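Local coordinates for protein 5,10-methylenetetrahydrofolate dehydrogenase (Bombyx mori, PDB 5ZF1) that probably catalyses the NADP+-dependent oxidation of 5,10-methylenetetrahydrofolate to 5,10-methenyltetrahydrofolate in one-carbon folate metabolism, at residues I38-D42 with R69-I73; V231-I237 with I266-T271. All blocks are in the same frame, centred on the assembly; numbering follows the deposited sequence.

How the contacts relate
Contact 1 (38-42 with 69-73) and contact 2 (231-237 with 266-271) lie on opposite sides of the chain's centre, with centres 42 Å apart and nearest atoms about 25 Å apart, so neither touches the other. Each joins neighbouring parallel strands. Contact 1 closes the C-terminal ends of two strands in the catalytic domain, whereas contact 2 covers the approach to, and start of, two strands in the NAD(P)-binding domain. Enzymes of this family typically hold folate and cofactor in a cleft between these two domains. The bound sulfate near contact 2, paired with Lys232, probably came from the crystallisation liquor.

Contact 1: residues I38-D42 with R69-I73; sequences IIVGD and RDSDI
The flat groups that meet where Val40 runs beside Arg69 are peptide units, joined through two backbone hydrogen bonds, one nearly in line with the acceptor's C=O and one from a tilted donor. The Ile39 carbonyl receives the N-H of Arg69 almost head-on: Arg69 N lies 2.6 Å from Ile39 O, with a C=O...N angle of 175°. One step on, Gly41 donates its N-H to Arg69 O, Gly41 N lying 2.8 Å from that oxygen, in a nearly straight bond whose donor is nevertheless tilted 30° from the carbonyl plane. Strand pairing ends here, although the two loop segments stay close as far as Gly41 and Ser71.

The Asp70-Ser71 peptide is met on a face by the methyl CG1 of Val40, which stands anti to the backbone N (chi1 169°) and comes 3.6 Å from Asp70 O. That same oxygen accepts Ile73 N, closing the type I turn from Asp70 to Ile73. The turn brings Ile73 back against Val40, and the two side chains cross at about a right angle, with Val40 CG1 3.7 Å from Ile73 CG2. The other branch of Val40, CG2, lies against Arg69 CB. Beyond the turn's first residue, Ser71 OG rests 3.2 Å from Gly41 CA, close alongside the glycine.

Arg69 bends at its second torsion and carries its guanidinium away to a salt bridge with Glu81 of helix 75-87. That helix also packs on Ile38 and Ile73 through Leu78, while Ile39 faces helix 44-60, the link between strands 34-40 and 63-69 in a beta-alpha-beta unit.

Contact 2: residues V231-I237 with I266-T271; sequences VKPGATI and IAGAIT
This pairing belongs to the parallel sheet of the Rossmann-type NAD(P)-binding domain, joining the start of strand 236-239 to strand 269-270 together with the loops leading into both. A type II turn from Lys232 to Ala235 comes first, and at its third residue Gly234 N reaches Ile266 O at 3.1 Å. Next, Ala235 O is the shared acceptor of two successive N-H groups, from Gly268 N at 2.7 Å and, weakly, from Ala269 N at 3.4 Å. It lies just before the paired residues Thr236 and Ala269. Regular parallel bonding follows: Ile237 N gives to Ala269 O at 3.0 Å, and Thr271 N approaches Ile237 O nearly end-on. The latter oxygen also lies 3.3 Å from Ile270 CA in a CA-H...O contact.

Side chains sort onto the two faces of the sheet. Thr236 and Ala269 share one, with OG1 of Thr236 4.0 Å from Ala269 CB. Ile237 and Ile270 occupy the other. With CG1 of Ile237 anti to its carbonyl carbon (chi1 -49°), that branch lies 3.9 Å from Ala267 CB, while its CB meets CG1 of Ile270. Further out, Val231 points CG1 at the CG2 methyl of Ile266, which also sits over the Pro233 backbone.

Lys232 turns away from this contact and pairs with Asp214 and a bound sulfate; Thr271 OG1 is hydrogen-bonded to Asp239 N. Val263 of helix 260-263 touches Val231, Ile237 and Ile270, and strand 3-4 bonds to the far edge of 269-270. The connection, mostly loop with the one-turn helix 260-263, is a short variant of the beta-alpha-beta crossover from which Rossmann-type sheets are built.

Contact 1: residues I38-D42 with R69-I73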
loop_
_atom_site.group_PDB
_atom_site.type_symbol
_atom_site.label_atom_id
_atom_site.label_comp_id
_atom_site.label_asym_id
_atom_site.label_seq_id
_atom_site.Cartn_x
_atom_site.Cartn_y
_atom_site.Cartn_z
ATOM N N ILE B 38 8.976 15.100 19.759
ATOM C CA ILE B 38 9.822 16.206 19.331
ATOM C C ILE B 38 8.938 17.278 18.716
ATOM O O ILE B 38 8.125 16.995 17.826
ATOM C CB ILE B 38 10.895 15.735 18.338
ATOM C CG1 ILE B 38 11.864 14.782 19.024
ATOM C CG2 ILE B 38 11.646 16.928 17.764
ATOM C CD1 ILE B 38 12.883 14.171 18.080
ATOM N N ILE B 39 9.091 18.504 19.209
ATOM C CA ILE B 39 8.332 19.679 18.789
ATOM C C ILE B 39 9.325 20.676 18.217
ATOM O O ILE B 39 10.242 21.115 18.922
ATOM C CB ILE B 39 7.565 20.319 19.960
ATOM C CG1 ILE B 39 6.216 19.663 20.183
ATOM C CG2 ILE B 39 7.296 21.781 19.676
ATOM C CD1 ILE B 39 5.216 20.033 19.117
ATOM N N VAL B 40 9.151 21.035 16.951
ATOM C CA VAL B 40 10.025 21.997 16.289
ATOM C C VAL B 40 9.215 23.261 16.040
ATOM O O VAL B 40 8.307 23.278 15.197
ATOM C CB VAL B 40 10.617 21.439 14.986
ATOM C CG1 VAL B 40 11.289 22.553 14.193
ATOM C CG2 VAL B 40 11.608 20.326 15.292
ATOM N N GLY B 41 9.539 24.319 16.773
ATOM C CA GLY B 41 8.870 25.590 16.603
ATOM C C GLY B 41 7.884 25.879 17.714
ATOM O O GLY B 41 7.775 25.155 18.710
ATOM N N ASP B 42 7.140 26.969 17.519
ATOM C CA ASP B 42 6.201 27.466 18.517
ATOM C C ASP B 42 4.801 27.636 17.939
ATOM O O ASP B 42 4.047 28.511 18.374
ATOM C CB ASP B 42 6.692 28.784 19.117
ATOM C CG ASP B 42 7.285 28.608 20.500
ATOM O OD1 ASP B 42 6.676 27.890 21.326
ATOM O OD2 ASP B 42 8.360 29.187 20.763
ATOM N N ARG B 69 12.293 22.016 20.192
ATOM C CA ARG B 69 13.379 22.548 19.391
ATOM C C ARG B 69 12.891 23.801 18.681
ATOM O O ARG B 69 11.688 24.035 18.539
ATOM C CB ARG B 69 13.909 21.508 18.389
ATOM C CG ARG B 69 14.707 20.367 19.038
ATOM C CD ARG B 69 15.960 20.879 19.757
ATOM N NE ARG B 69 16.822 19.796 20.235
ATOM C CZ ARG B 69 16.856 19.352 21.492
ATOM N NH1 ARG B 69 16.072 19.891 22.418
ATOM N NH2 ARG B 69 17.675 18.366 21.825
ATOM N N ASP B 70 13.838 24.623 18.253
ATOM C CA ASP B 70 13.497 25.900 17.649
ATOM C C ASP B 70 13.262 25.744 16.151
ATOM O O ASP B 70 13.763 24.818 15.509
ATOM C CB ASP B 70 14.596 26.923 17.929
ATOM C CG ASP B 70 15.117 26.828 19.352
ATOM O OD1 ASP B 70 16.120 26.113 19.572
ATOM O OD2 ASP B 70 14.509 27.446 20.253
ATOM N N SER B 71 12.472 26.669 15.601
ATOM C CA SER B 71 12.092 26.615 14.193
ATOM C C SER B 71 13.290 26.605 13.254
ATOM O O SER B 71 13.158 26.149 12.111
ATOM C CB SER B 71 11.184 27.798 13.846
ATOM O OG SER B 71 9.921 27.684 14.481
ATOM N N ASP B 72 14.448 27.086 13.704
ATOM C CA ASP B 72 15.635 27.198 12.867
ATOM C C ASP B 72 16.560 25.992 12.971
ATOM O O ASP B 72 17.668 26.036 12.429
ATOM C CB ASP B 72 16.412 28.468 13.227
ATOM C CG ASP B 72 17.193 28.325 14.523
ATOM O OD1 ASP B 72 18.336 27.823 14.484
ATOM O OD2 ASP B 72 16.660 28.707 15.585
ATOM N N ILE B 73 16.144 24.928 13.666
ATOM C CA ILE B 73 16.980 23.737 13.760
ATOM C C ILE B 73 17.258 23.207 12.359
ATOM O O ILE B 73 16.395 23.252 11.473
ATOM C CB ILE B 73 16.306 22.671 14.642
ATOM C CG1 ILE B 73 17.189 21.431 14.765
ATOM C CG2 ILE B 73 14.956 22.268 14.076
ATOM C CD1 ILE B 73 16.637 20.366 15.706
#

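Contact 2: residues V231-I237 with I266-T271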
loop_
_atom_site.group_PDB
_atom_site.type_symbol
_atom_site.label_atom_id
_atom_site.label_comp_id
_atom_site.label_asym_id
_atom_site.label_seq_id
_atom_site.Cartn_x
_atom_site.Cartn_y
_atom_site.Cartn_z
ATOM N N VAL B 231 -26.230 9.597 -0.011
ATOM C CA VAL B 231 -26.102 8.622 1.065
ATOM C C VAL B 231 -27.130 7.521 0.866
ATOM O O VAL B 231 -28.318 7.791 0.638
ATOM C CB VAL B 231 -26.233 9.292 2.439
ATOM C CG1 VAL B 231 -26.176 8.249 3.570
ATOM C CG2 VAL B 231 -25.131 10.324 2.599
ATOM N N LYS B 232 -26.663 6.294 0.907
ATOM C CA LYS B 232 -27.548 5.149 0.912
ATOM C C LYS B 232 -28.254 5.089 2.260
ATOM O O LYS B 232 -27.599 5.209 3.299
ATOM C CB LYS B 232 -26.730 3.881 0.673
ATOM C CG LYS B 232 -27.516 2.604 0.486
ATOM C CD LYS B 232 -26.553 1.428 0.317
ATOM C CE LYS B 232 -27.248 0.091 0.412
ATOM N NZ LYS B 232 -26.353 -0.981 -0.109
ATOM N N PRO B 233 -29.572 4.900 2.299
ATOM C CA PRO B 233 -30.241 4.792 3.602
ATOM C C PRO B 233 -29.598 3.705 4.456
ATOM O O PRO B 233 -29.340 2.595 3.990
ATOM C CB PRO B 233 -31.692 4.449 3.229
ATOM C CG PRO B 233 -31.853 4.982 1.842
ATOM C CD PRO B 233 -30.518 4.767 1.178
ATOM N N GLY B 234 -29.303 4.053 5.712
ATOM C CA GLY B 234 -28.659 3.144 6.632
ATOM C C GLY B 234 -27.152 3.062 6.531
ATOM O O GLY B 234 -26.550 2.268 7.254
ATOM N N ALA B 235 -26.518 3.859 5.671
ATOM C CA ALA B 235 -25.067 3.790 5.528
ATOM C C ALA B 235 -24.348 4.442 6.715
ATOM O O ALA B 235 -24.911 5.226 7.477
ATOM C CB ALA B 235 -24.636 4.466 4.221
ATOM N N THR B 236 -23.065 4.118 6.853
ATOM C CA THR B 236 -22.243 4.633 7.926
ATOM C C THR B 236 -21.337 5.701 7.342
ATOM O O THR B 236 -20.657 5.448 6.345
ATOM C CB THR B 236 -21.409 3.512 8.544
ATOM O OG1 THR B 236 -22.289 2.527 9.109
ATOM C CG2 THR B 236 -20.476 4.040 9.599
ATOM N N ILE B 237 -21.337 6.873 7.962
ATOM C CA ILE B 237 -20.579 8.034 7.504
ATOM C C ILE B 237 -19.595 8.418 8.596
ATOM O O ILE B 237 -20.000 8.776 9.708
ATOM C CB ILE B 237 -21.504 9.214 7.170
ATOM C CG1 ILE B 237 -22.666 8.768 6.275
ATOM C CG2 ILE B 237 -20.690 10.403 6.593
ATOM C CD1 ILE B 237 -22.282 8.439 4.864
ATOM N N ILE B 266 -30.706 10.344 7.057
ATOM C CA ILE B 266 -30.610 9.258 6.095
ATOM C C ILE B 266 -29.688 8.148 6.582
ATOM O O ILE B 266 -30.004 6.965 6.438
ATOM C CB ILE B 266 -30.141 9.787 4.718
ATOM C CG1 ILE B 266 -30.982 10.987 4.283
ATOM C CG2 ILE B 266 -30.199 8.671 3.679
ATOM C CD1 ILE B 266 -32.423 10.637 3.996
ATOM N N ALA B 267 -28.538 8.515 7.139
ATOM C CA ALA B 267 -27.503 7.557 7.482
ATOM C C ALA B 267 -27.942 6.662 8.636
ATOM O O ALA B 267 -28.799 7.021 9.446
ATOM C CB ALA B 267 -26.211 8.280 7.863
ATOM N N GLY B 268 -27.334 5.474 8.699
ATOM C CA GLY B 268 -27.536 4.599 9.843
ATOM C C GLY B 268 -26.653 4.937 11.025
ATOM O O GLY B 268 -27.040 4.710 12.171
ATOM N N ALA B 269 -25.463 5.482 10.776
ATOM C CA ALA B 269 -24.531 5.832 11.838
ATOM C C ALA B 269 -23.660 6.952 11.300
ATOM O O ALA B 269 -23.369 6.964 10.106
ATOM C CB ALA B 269 -23.676 4.635 12.260
ATOM N N ILE B 270 -23.278 7.901 12.159
ATOM C CA ILE B 270 -22.561 9.082 11.687
ATOM C C ILE B 270 -21.677 9.636 12.796
ATOM O O ILE B 270 -22.014 9.578 13.980
ATOM C CB ILE B 270 -23.555 10.156 11.181
ATOM C CG1 ILE B 270 -22.831 11.275 10.432
ATOM C CG2 ILE B 270 -24.380 10.716 12.349
ATOM C CD1 ILE B 270 -23.798 12.299 9.809
ATOM N N THR B 271 -20.533 10.188 12.405
ATOM C CA THR B 271 -19.758 10.977 13.347
ATOM C C THR B 271 -20.516 12.254 13.708
ATOM O O THR B 271 -21.135 12.877 12.841
ATOM C CB THR B 271 -18.393 11.336 12.757
ATOM O OG1 THR B 271 -18.540 11.599 11.357
ATOM C CG2 THR B 271 -17.438 10.165 12.952
#